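Local structure of general negative regulator of transcription subunit 2 (Saccharomyces cerevisiae, 4BY6) at residues E[102-107]-E[129-134]; E[107-112]-E[176-181]. The protein acts as a subunit of the CCR4-NOT core complex, required for its integrity, and takes part in mRNA deadenylation and in repression of transcription. All blocks are in the same frame, centred on the assembly; numbering follows the deposited sequence.

Contact 1 of 2, residues E[102-107]-E[129-134]; sequences QRVALF and YLELRK
Glu131, on helix 123-134, reaches across to Val104 and Ala105, and the two halves of its side chain meet very different surroundings. The tighter half is aliphatic. Val104 points toward the longer helix, and its CG1 methyl lies 4.2 Å from Glu131 CB; around this pair, Leu112, Ile124 and Leu127 pack on the valine, which is buried. The looser half lies over Ala105, an exposed residue. With CG anti to the backbone N (chi1 178°) and a bend at chi2 (69°), the glutamate turns its carboxylate alongside the alanine, where Glu131 CD and Ala105 CA are 3.9 Å apart and Glu131 OE1 approaches Ala105 CB at 4.1 Å. These are van der Waals approaches, and the polar partner of the carboxylate is found elsewhere: OE2 forms a salt bridge with Arg135, one residue beyond the segment, and Arg135 NH1 also donates to Phe107 O. A type I turn from Val104 to Phe107, closed by Phe107 N to Val104 O at 3.0 Å, leads the chain on toward helix 109-118. Shortening Glu131 to an alanine removes the carboxylate beside Ala105 and would probably leave Arg135 with one acidic mate fewer. The two segments bury only 116 Å² between them, within the NOT2/NOT3/NOT5 C-terminal region. Its chemistry is divided along a single side chain: the aliphatic stem of the glutamate packs on Val104 and Leu112, while its carboxylate, lying by Ala105, is a charge paired with Arg135, just past the helix.

Contact 2 of 2, residues E[107-112]-E[176-181]; sequences FQDETL and WEKCQR
A G1 beta bulge, in which Trp176 and Glu177 both face Asp172, begins strand 177-186 and brings the indole of Trp176 against Glu110 in the first turn of helix 109-118. Glu110 CG approaches the ring obliquely, 3.4 Å from Trp176 NE1 and 3.9 Å from CE2, with Glu110 CB 4.1 Å from Trp176 CZ2. The carboxylate plane is inclined by 40° to the ring. Farther round the ring, the backbone also takes part: Glu110 O is 3.5 Å from Trp176 CZ2. Trp176 adopts the left-handed backbone conformation (phi 49°, psi 60°) at the first bulge position, and from there its ring also meets Phe171 edge-to-face and an aromatic side chain of another protein's chain. The bulge belongs to the antiparallel hairpin of strands 163-172 and 177-186, part of the sheet of the C-terminal domain, whose family is grouped with SH3-like folds; the contact thus sets a helix beside the start of the hairpin's second strand. Two residues on, Lys178 stretches out from the strand in an extended chain and crosses Asp109 at about a right angle. Lys178 NZ stays 4.0 Å from Asp109 OD2, beyond a salt bridge, although the opposite charges probably still attract. Asp109 is held more firmly by Arg135, which forms a salt bridge to OD1, while Trp137 NE1 offers a weak hydrogen bond to OD2.

The segments of contacts 1 and 2 overlap at Phe107, which itself touches neither partner segment, and the contact centres lie about 13 Å apart. Helix 109-118 meets helices 101-104 and 123-134 through one set of side chains and the start of the 177-186 hairpin strand through another. Leu112 joins the two contacts by packing: its CD2 lies 3.4 Å from Val104 CG1, and its CD1 lies 3.5 Å from Glu131 CG and 3.7 Å from Leu132 CD2. Arg135 adds a polar tie, pairing with Glu131 of contact 1 and Asp109 of contact 2. Along the chain the segments alternate. Phe107 and Trp176 each also meet aromatic side chains of another protein's chain.

Contact 1 of 2, residues E[102-107]-E[129-134]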
ATOM      1  N   GLN E 102      11.659 -31.102 -31.372  1.00 49.34           N
ATOM      2  CA  GLN E 102      11.634 -30.246 -32.553  1.00 59.41           C
ATOM      3  C   GLN E 102      11.184 -28.829 -32.198  1.00 55.37           C
ATOM      4  O   GLN E 102      11.744 -27.852 -32.699  1.00 57.99           O
ATOM      5  CB  GLN E 102      10.727 -30.854 -33.622  1.00 80.41           C
ATOM      6  CG  GLN E 102      11.277 -32.145 -34.239  1.00108.19           C
ATOM      7  CD  GLN E 102      11.142 -33.362 -33.315  1.00126.42           C
ATOM      8  OE1 GLN E 102      10.630 -33.256 -32.192  1.00130.48           O
ATOM      9  NE2 GLN E 102      11.605 -34.520 -33.786  1.00129.77           N
ATOM     10  N   ARG E 103      10.204 -28.704 -31.311  1.00 44.51           N
ATOM     11  CA  ARG E 103       9.834 -27.384 -30.818  1.00 45.15           C
ATOM     12  C   ARG E 103      10.924 -26.731 -29.949  1.00 48.02           C
ATOM     13  O   ARG E 103      11.225 -25.536 -30.117  1.00 51.01           O
ATOM     14  CB  ARG E 103       8.552 -27.471 -30.021  1.00 43.94           C
ATOM     15  CG  ARG E 103       7.357 -27.151 -30.826  1.00 51.92           C
ATOM     16  CD  ARG E 103       6.166 -27.038 -29.944  1.00 56.95           C
ATOM     17  NE  ARG E 103       5.919 -28.269 -29.217  1.00 53.90           N
ATOM     18  CZ  ARG E 103       5.060 -28.358 -28.216  1.00 52.11           C
ATOM     19  NH1 ARG E 103       4.375 -27.280 -27.840  1.00 52.07           N
ATOM     20  NH2 ARG E 103       4.890 -29.519 -27.599  1.00 50.36           N
ATOM     21  N   VAL E 104      11.524 -27.509 -29.043  1.00 31.88           N
ATOM     22  CA  VAL E 104      12.500 -26.945 -28.115  1.00 30.59           C
ATOM     23  C   VAL E 104      13.754 -26.456 -28.866  1.00 37.10           C
ATOM     24  O   VAL E 104      14.342 -25.422 -28.544  1.00 40.75           O
ATOM     25  CB  VAL E 104      12.865 -27.955 -27.031  1.00 28.47           C
ATOM     26  CG1 VAL E 104      13.945 -27.411 -26.124  1.00 32.24           C
ATOM     27  CG2 VAL E 104      11.650 -28.270 -26.208  1.00 31.37           C
ATOM     28  N   ALA E 105      14.115 -27.165 -29.917  1.00 41.53           N
ATOM     29  CA  ALA E 105      15.235 -26.765 -30.753  1.00 44.09           C
ATOM     30  C   ALA E 105      15.107 -25.366 -31.355  1.00 48.58           C
ATOM     31  O   ALA E 105      16.106 -24.789 -31.778  1.00 51.27           O
ATOM     32  CB  ALA E 105      15.408 -27.780 -31.888  1.00 35.73           C
ATOM     33  N   LEU E 106      13.891 -24.831 -31.423  1.00 47.74           N
ATOM     34  CA  LEU E 106      13.686 -23.537 -32.084  1.00 43.78           C
ATOM     35  C   LEU E 106      14.005 -22.386 -31.156  1.00 44.06           C
ATOM     36  O   LEU E 106      14.095 -21.246 -31.588  1.00 51.94           O
ATOM     37  CB  LEU E 106      12.250 -23.396 -32.583  1.00 43.04           C
ATOM     38  CG  LEU E 106      11.846 -24.368 -33.676  1.00 39.28           C
ATOM     39  CD1 LEU E 106      10.381 -24.236 -33.900  1.00 45.02           C
ATOM     40  CD2 LEU E 106      12.585 -24.015 -34.888  1.00 42.43           C
ATOM     41  N   PHE E 107      14.174 -22.694 -29.876  1.00 40.29           N
ATOM     42  CA  PHE E 107      14.358 -21.656 -28.872  1.00 43.81           C
ATOM     43  C   PHE E 107      15.821 -21.258 -28.723  1.00 44.38           C
ATOM     44  O   PHE E 107      16.722 -22.076 -28.934  1.00 38.08           O
ATOM     45  CB  PHE E 107      13.822 -22.129 -27.521  1.00 38.26           C
ATOM     46  CG  PHE E 107      12.385 -22.543 -27.553  1.00 42.43           C
ATOM     47  CD1 PHE E 107      11.478 -21.891 -28.386  1.00 43.64           C
ATOM     48  CD2 PHE E 107      11.922 -23.565 -26.730  1.00 38.07           C
ATOM     49  CE1 PHE E 107      10.132 -22.267 -28.399  1.00 41.55           C
ATOM     50  CE2 PHE E 107      10.576 -23.941 -26.741  1.00 30.97           C
ATOM     51  CZ  PHE E 107       9.689 -23.289 -27.570  1.00 35.06           C
ATOM     52  N   TYR E 129      17.665 -29.452 -20.872  1.00 39.01           N
ATOM     53  CA  TYR E 129      18.966 -29.973 -20.514  1.00 42.55           C
ATOM     54  C   TYR E 129      19.622 -30.653 -21.724  1.00 40.23           C
ATOM     55  O   TYR E 129      20.795 -30.420 -22.025  1.00 39.50           O
ATOM     56  CB  TYR E 129      18.859 -30.965 -19.352  1.00 38.13           C
ATOM     57  CG  TYR E 129      20.118 -31.784 -19.180  1.00 37.59           C
ATOM     58  CD1 TYR E 129      21.201 -31.273 -18.497  1.00 32.50           C
ATOM     59  CD2 TYR E 129      20.241 -33.053 -19.753  1.00 44.01           C
ATOM     60  CE1 TYR E 129      22.356 -32.012 -18.336  1.00 42.67           C
ATOM     61  CE2 TYR E 129      21.397 -33.796 -19.605  1.00 45.59           C
ATOM     62  CZ  TYR E 129      22.454 -33.269 -18.893  1.00 45.48           C
ATOM     63  OH  TYR E 129      23.625 -33.978 -18.739  1.00 50.03           O
ATOM     64  N   LEU E 130      18.870 -31.499 -22.416  1.00 37.44           N
ATOM     65  CA  LEU E 130      19.450 -32.227 -23.549  1.00 39.81           C
ATOM     66  C   LEU E 130      19.857 -31.299 -24.686  1.00 39.75           C
ATOM     67  O   LEU E 130      20.900 -31.498 -25.315  1.00 40.38           O
ATOM     68  CB  LEU E 130      18.473 -33.272 -24.068  1.00 30.84           C
ATOM     69  CG  LEU E 130      18.150 -34.369 -23.064  1.00 41.40           C
ATOM     70  CD1 LEU E 130      16.984 -35.171 -23.556  1.00 34.85           C
ATOM     71  CD2 LEU E 130      19.352 -35.247 -22.832  1.00 33.84           C
ATOM     72  N   GLU E 131      19.029 -30.286 -24.937  1.00 38.65           N
ATOM     73  CA  GLU E 131      19.279 -29.324 -26.001  1.00 34.45           C
ATOM     74  C   GLU E 131      20.483 -28.427 -25.676  1.00 39.53           C
ATOM     75  O   GLU E 131      21.318 -28.125 -26.538  1.00 37.17           O
ATOM     76  CB  GLU E 131      18.034 -28.491 -26.242  1.00 27.90           C
ATOM     77  CG  GLU E 131      18.192 -27.426 -27.283  1.00 54.81           C
ATOM     78  CD  GLU E 131      18.355 -27.972 -28.684  1.00 53.02           C
ATOM     79  OE1 GLU E 131      17.930 -29.119 -28.947  1.00 56.78           O
ATOM     80  OE2 GLU E 131      18.913 -27.237 -29.526  1.00 48.79           O
ATOM     81  N   LEU E 132      20.569 -27.985 -24.431  1.00 40.16           N
ATOM     82  CA  LEU E 132      21.715 -27.203 -24.019  1.00 37.88           C
ATOM     83  C   LEU E 132      22.974 -28.037 -24.104  1.00 41.47           C
ATOM     84  O   LEU E 132      24.039 -27.559 -24.537  1.00 36.13           O
ATOM     85  CB  LEU E 132      21.501 -26.670 -22.608  1.00 35.45           C
ATOM     86  CG  LEU E 132      20.576 -25.460 -22.650  1.00 38.49           C
ATOM     87  CD1 LEU E 132      20.147 -25.100 -21.230  1.00 34.60           C
ATOM     88  CD2 LEU E 132      21.323 -24.311 -23.339  1.00 28.10           C
ATOM     89  N   ARG E 133      22.830 -29.297 -23.709  1.00 41.52           N
ATOM     90  CA  ARG E 133      23.928 -30.238 -23.770  1.00 46.10           C
ATOM     91  C   ARG E 133      24.420 -30.342 -25.225  1.00 43.99           C
ATOM     92  O   ARG E 133      25.626 -30.298 -25.486  1.00 39.30           O
ATOM     93  CB  ARG E 133      23.487 -31.598 -23.208  1.00 50.93           C
ATOM     94  CG  ARG E 133      24.627 -32.504 -22.827  1.00 62.53           C
ATOM     95  CD  ARG E 133      25.237 -32.060 -21.532  1.00 68.22           C
ATOM     96  NE  ARG E 133      26.527 -32.703 -21.310  1.00 79.53           N
ATOM     97  CZ  ARG E 133      27.675 -32.240 -21.807  1.00 87.28           C
ATOM     98  NH1 ARG E 133      27.683 -31.156 -22.578  1.00 85.61           N
ATOM     99  NH2 ARG E 133      28.818 -32.858 -21.543  1.00 94.90           N
ATOM    100  N   LYS E 134      23.473 -30.414 -26.166  1.00 44.74           N
ATOM    101  CA  LYS E 134      23.780 -30.506 -27.594  1.00 40.10           C
ATOM    102  C   LYS E 134      24.500 -29.273 -28.150  1.00 37.03           C
ATOM    103  O   LYS E 134      25.310 -29.378 -29.070  1.00 44.49           O
ATOM    104  CB  LYS E 134      22.491 -30.747 -28.370  1.00 38.16           C
ATOM    105  CG  LYS E 134      22.592 -30.463 -29.841  1.00 42.82           C
ATOM    106  CD  LYS E 134      21.354 -30.906 -30.551  1.00 50.80           C
ATOM    107  CE  LYS E 134      21.326 -30.410 -31.984  1.00 55.04           C
ATOM    108  NZ  LYS E 134      20.349 -31.248 -32.736  1.00 58.78           N
TER

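Contact 2 of 2, residues E[107-112]-E[176-181]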
ATOM      1  N   PHE E 107      14.174 -22.694 -29.876  1.00 40.29           N
ATOM      2  CA  PHE E 107      14.358 -21.656 -28.872  1.00 43.81           C
ATOM      3  C   PHE E 107      15.821 -21.258 -28.723  1.00 44.38           C
ATOM      4  O   PHE E 107      16.722 -22.076 -28.934  1.00 38.08           O
ATOM      5  CB  PHE E 107      13.822 -22.129 -27.521  1.00 38.26           C
ATOM      6  CG  PHE E 107      12.385 -22.543 -27.553  1.00 42.43           C
ATOM      7  CD1 PHE E 107      11.478 -21.891 -28.386  1.00 43.64           C
ATOM      8  CD2 PHE E 107      11.922 -23.565 -26.730  1.00 38.07           C
ATOM      9  CE1 PHE E 107      10.132 -22.267 -28.399  1.00 41.55           C
ATOM     10  CE2 PHE E 107      10.576 -23.941 -26.741  1.00 30.97           C
ATOM     11  CZ  PHE E 107       9.689 -23.289 -27.570  1.00 35.06           C
ATOM     12  N   GLN E 108      16.060 -20.003 -28.351  1.00 38.51           N
ATOM     13  CA  GLN E 108      17.418 -19.574 -28.059  1.00 37.03           C
ATOM     14  C   GLN E 108      17.914 -20.050 -26.676  1.00 41.92           C
ATOM     15  O   GLN E 108      17.110 -20.368 -25.778  1.00 39.45           O
ATOM     16  CB  GLN E 108      17.494 -18.062 -28.161  1.00 39.94           C
ATOM     17  CG  GLN E 108      16.982 -17.552 -29.482  1.00 56.41           C
ATOM     18  CD  GLN E 108      17.229 -16.076 -29.637  1.00 74.44           C
ATOM     19  OE1 GLN E 108      18.083 -15.504 -28.951  1.00 85.42           O
ATOM     20  NE2 GLN E 108      16.470 -15.438 -30.513  1.00 76.39           N
ATOM     21  N   ASP E 109      19.234 -20.044 -26.498  1.00 45.15           N
ATOM     22  CA  ASP E 109      19.840 -20.534 -25.263  1.00 39.00           C
ATOM     23  C   ASP E 109      19.130 -19.956 -24.037  1.00 40.97           C
ATOM     24  O   ASP E 109      18.720 -20.708 -23.142  1.00 45.83           O
ATOM     25  CB  ASP E 109      21.337 -20.172 -25.190  1.00 35.69           C
ATOM     26  CG  ASP E 109      22.197 -20.874 -26.249  1.00 42.52           C
ATOM     27  OD1 ASP E 109      21.731 -21.840 -26.907  1.00 44.89           O
ATOM     28  OD2 ASP E 109      23.358 -20.418 -26.432  1.00 45.26           O
ATOM     29  N   GLU E 110      18.974 -18.631 -24.004  1.00 36.93           N
ATOM     30  CA  GLU E 110      18.347 -17.984 -22.852  1.00 37.25           C
ATOM     31  C   GLU E 110      16.967 -18.547 -22.579  1.00 45.85           C
ATOM     32  O   GLU E 110      16.638 -18.833 -21.427  1.00 51.12           O
ATOM     33  CB  GLU E 110      18.240 -16.480 -23.038  1.00 45.16           C
ATOM     34  CG  GLU E 110      19.366 -15.704 -22.448  1.00 54.25           C
ATOM     35  CD  GLU E 110      20.329 -15.265 -23.498  1.00 76.68           C
ATOM     36  OE1 GLU E 110      20.466 -16.009 -24.506  1.00 82.99           O
ATOM     37  OE2 GLU E 110      20.933 -14.180 -23.320  1.00 86.05           O
ATOM     38  N   THR E 111      16.164 -18.740 -23.624  1.00 39.15           N
ATOM     39  CA  THR E 111      14.832 -19.303 -23.400  1.00 39.24           C
ATOM     40  C   THR E 111      14.888 -20.694 -22.753  1.00 42.02           C
ATOM     41  O   THR E 111      14.108 -20.986 -21.829  1.00 44.15           O
ATOM     42  CB  THR E 111      14.040 -19.336 -24.708  1.00 38.79           C
ATOM     43  OG1 THR E 111      13.760 -17.982 -25.074  1.00 33.25           O
ATOM     44  CG2 THR E 111      12.706 -20.085 -24.550  1.00 26.84           C
ATOM     45  N   LEU E 112      15.845 -21.520 -23.187  1.00 46.42           N
ATOM     46  CA  LEU E 112      16.061 -22.840 -22.591  1.00 40.40           C
ATOM     47  C   LEU E 112      16.486 -22.722 -21.108  1.00 46.77           C
ATOM     48  O   LEU E 112      16.011 -23.490 -20.241  1.00 43.18           O
ATOM     49  CB  LEU E 112      17.128 -23.606 -23.366  1.00 34.09           C
ATOM     50  CG  LEU E 112      16.984 -23.795 -24.873  1.00 37.83           C
ATOM     51  CD1 LEU E 112      18.259 -24.420 -25.412  1.00 37.75           C
ATOM     52  CD2 LEU E 112      15.785 -24.659 -25.182  1.00 34.11           C
ATOM     53  N   TRP E 176      20.659 -12.356 -15.658  1.00 44.51           N
ATOM     54  CA  TRP E 176      20.381 -12.654 -17.058  1.00 44.66           C
ATOM     55  C   TRP E 176      21.554 -12.164 -17.913  1.00 41.84           C
ATOM     56  O   TRP E 176      21.429 -11.290 -18.759  1.00 38.10           O
ATOM     57  CB  TRP E 176      19.057 -12.024 -17.500  1.00 49.87           C
ATOM     58  CG  TRP E 176      18.352 -12.927 -18.427  1.00 54.11           C
ATOM     59  CD1 TRP E 176      18.136 -12.737 -19.761  1.00 51.01           C
ATOM     60  CD2 TRP E 176      17.813 -14.215 -18.111  1.00 47.47           C
ATOM     61  NE1 TRP E 176      17.476 -13.825 -20.290  1.00 44.86           N
ATOM     62  CE2 TRP E 176      17.274 -14.747 -19.295  1.00 42.20           C
ATOM     63  CE3 TRP E 176      17.717 -14.958 -16.942  1.00 43.38           C
ATOM     64  CZ2 TRP E 176      16.652 -15.990 -19.336  1.00 38.36           C
ATOM     65  CZ3 TRP E 176      17.108 -16.192 -16.986  1.00 39.48           C
ATOM     66  CH2 TRP E 176      16.587 -16.701 -18.166  1.00 33.89           C
ATOM     67  N   GLU E 177      22.720 -12.714 -17.632  1.00 38.97           N
ATOM     68  CA  GLU E 177      23.936 -12.298 -18.287  1.00 37.10           C
ATOM     69  C   GLU E 177      24.827 -13.498 -18.476  1.00 51.58           C
ATOM     70  O   GLU E 177      24.838 -14.405 -17.629  1.00 53.66           O
ATOM     71  CB  GLU E 177      24.678 -11.268 -17.459  1.00 44.62           C
ATOM     72  CG  GLU E 177      24.172  -9.881 -17.562  1.00 68.55           C
ATOM     73  CD  GLU E 177      25.046  -8.958 -16.761  1.00 87.66           C
ATOM     74  OE1 GLU E 177      25.965  -9.480 -16.082  1.00 80.47           O
ATOM     75  OE2 GLU E 177      24.823  -7.728 -16.815  1.00104.41           O
ATOM     76  N   LYS E 178      25.588 -13.491 -19.568  1.00 52.42           N
ATOM     77  CA  LYS E 178      26.689 -14.424 -19.730  1.00 50.54           C
ATOM     78  C   LYS E 178      27.889 -13.749 -19.093  1.00 54.62           C
ATOM     79  O   LYS E 178      28.036 -12.537 -19.193  1.00 61.20           O
ATOM     80  CB  LYS E 178      26.925 -14.762 -21.196  1.00 52.94           C
ATOM     81  CG  LYS E 178      25.748 -15.441 -21.860  1.00 53.55           C
ATOM     82  CD  LYS E 178      26.086 -15.812 -23.279  1.00 59.83           C
ATOM     83  CE  LYS E 178      24.863 -16.364 -23.981  1.00 75.11           C
ATOM     84  NZ  LYS E 178      25.218 -17.035 -25.264  1.00 84.06           N
ATOM     85  N   CYS E 179      28.692 -14.514 -18.368  1.00 56.78           N
ATOM     86  CA  CYS E 179      29.792 -13.955 -17.600  1.00 60.77           C
ATOM     87  C   CYS E 179      31.068 -14.777 -17.840  1.00 63.41           C
ATOM     88  O   CYS E 179      31.118 -15.964 -17.499  1.00 63.20           O
ATOM     89  CB  CYS E 179      29.424 -13.908 -16.106  1.00 53.28           C
ATOM     90  SG  CYS E 179      30.784 -13.422 -14.988  1.00106.90           S
ATOM     91  N   GLN E 180      32.088 -14.162 -18.440  1.00 59.30           N
ATOM     92  CA  GLN E 180      33.334 -14.878 -18.697  1.00 49.10           C
ATOM     93  C   GLN E 180      34.192 -14.989 -17.425  1.00 49.58           C
ATOM     94  O   GLN E 180      34.247 -14.071 -16.598  1.00 50.81           O
ATOM     95  CB  GLN E 180      34.110 -14.213 -19.826  1.00 47.00           C
ATOM     96  CG  GLN E 180      35.497 -13.705 -19.424  1.00 70.34           C
ATOM     97  CD  GLN E 180      36.568 -14.784 -19.493  1.00 79.54           C
ATOM     98  OE1 GLN E 180      37.545 -14.769 -18.729  1.00 72.40           O
ATOM     99  NE2 GLN E 180      36.386 -15.729 -20.416  1.00 85.79           N
ATOM    100  N   ARG E 181      34.879 -16.122 -17.296  1.00 45.99           N
ATOM    101  CA  ARG E 181      35.630 -16.458 -16.096  1.00 43.68           C
ATOM    102  C   ARG E 181      36.764 -17.455 -16.396  1.00 55.49           C
ATOM    103  O   ARG E 181      36.562 -18.436 -17.121  1.00 55.17           O
ATOM    104  CB  ARG E 181      34.679 -17.052 -15.075  1.00 39.19           C
ATOM    105  CG  ARG E 181      35.199 -17.123 -13.697  1.00 55.84           C
ATOM    106  CD  ARG E 181      34.256 -17.921 -12.829  1.00 67.52           C
ATOM    107  NE  ARG E 181      32.873 -17.445 -12.846  1.00 69.31           N
ATOM    108  CZ  ARG E 181      32.393 -16.513 -12.031  1.00 69.39           C
ATOM    109  NH1 ARG E 181      33.210 -15.927 -11.160  1.00 59.44           N
ATOM    110  NH2 ARG E 181      31.107 -16.163 -12.101  1.00 71.33           N
TER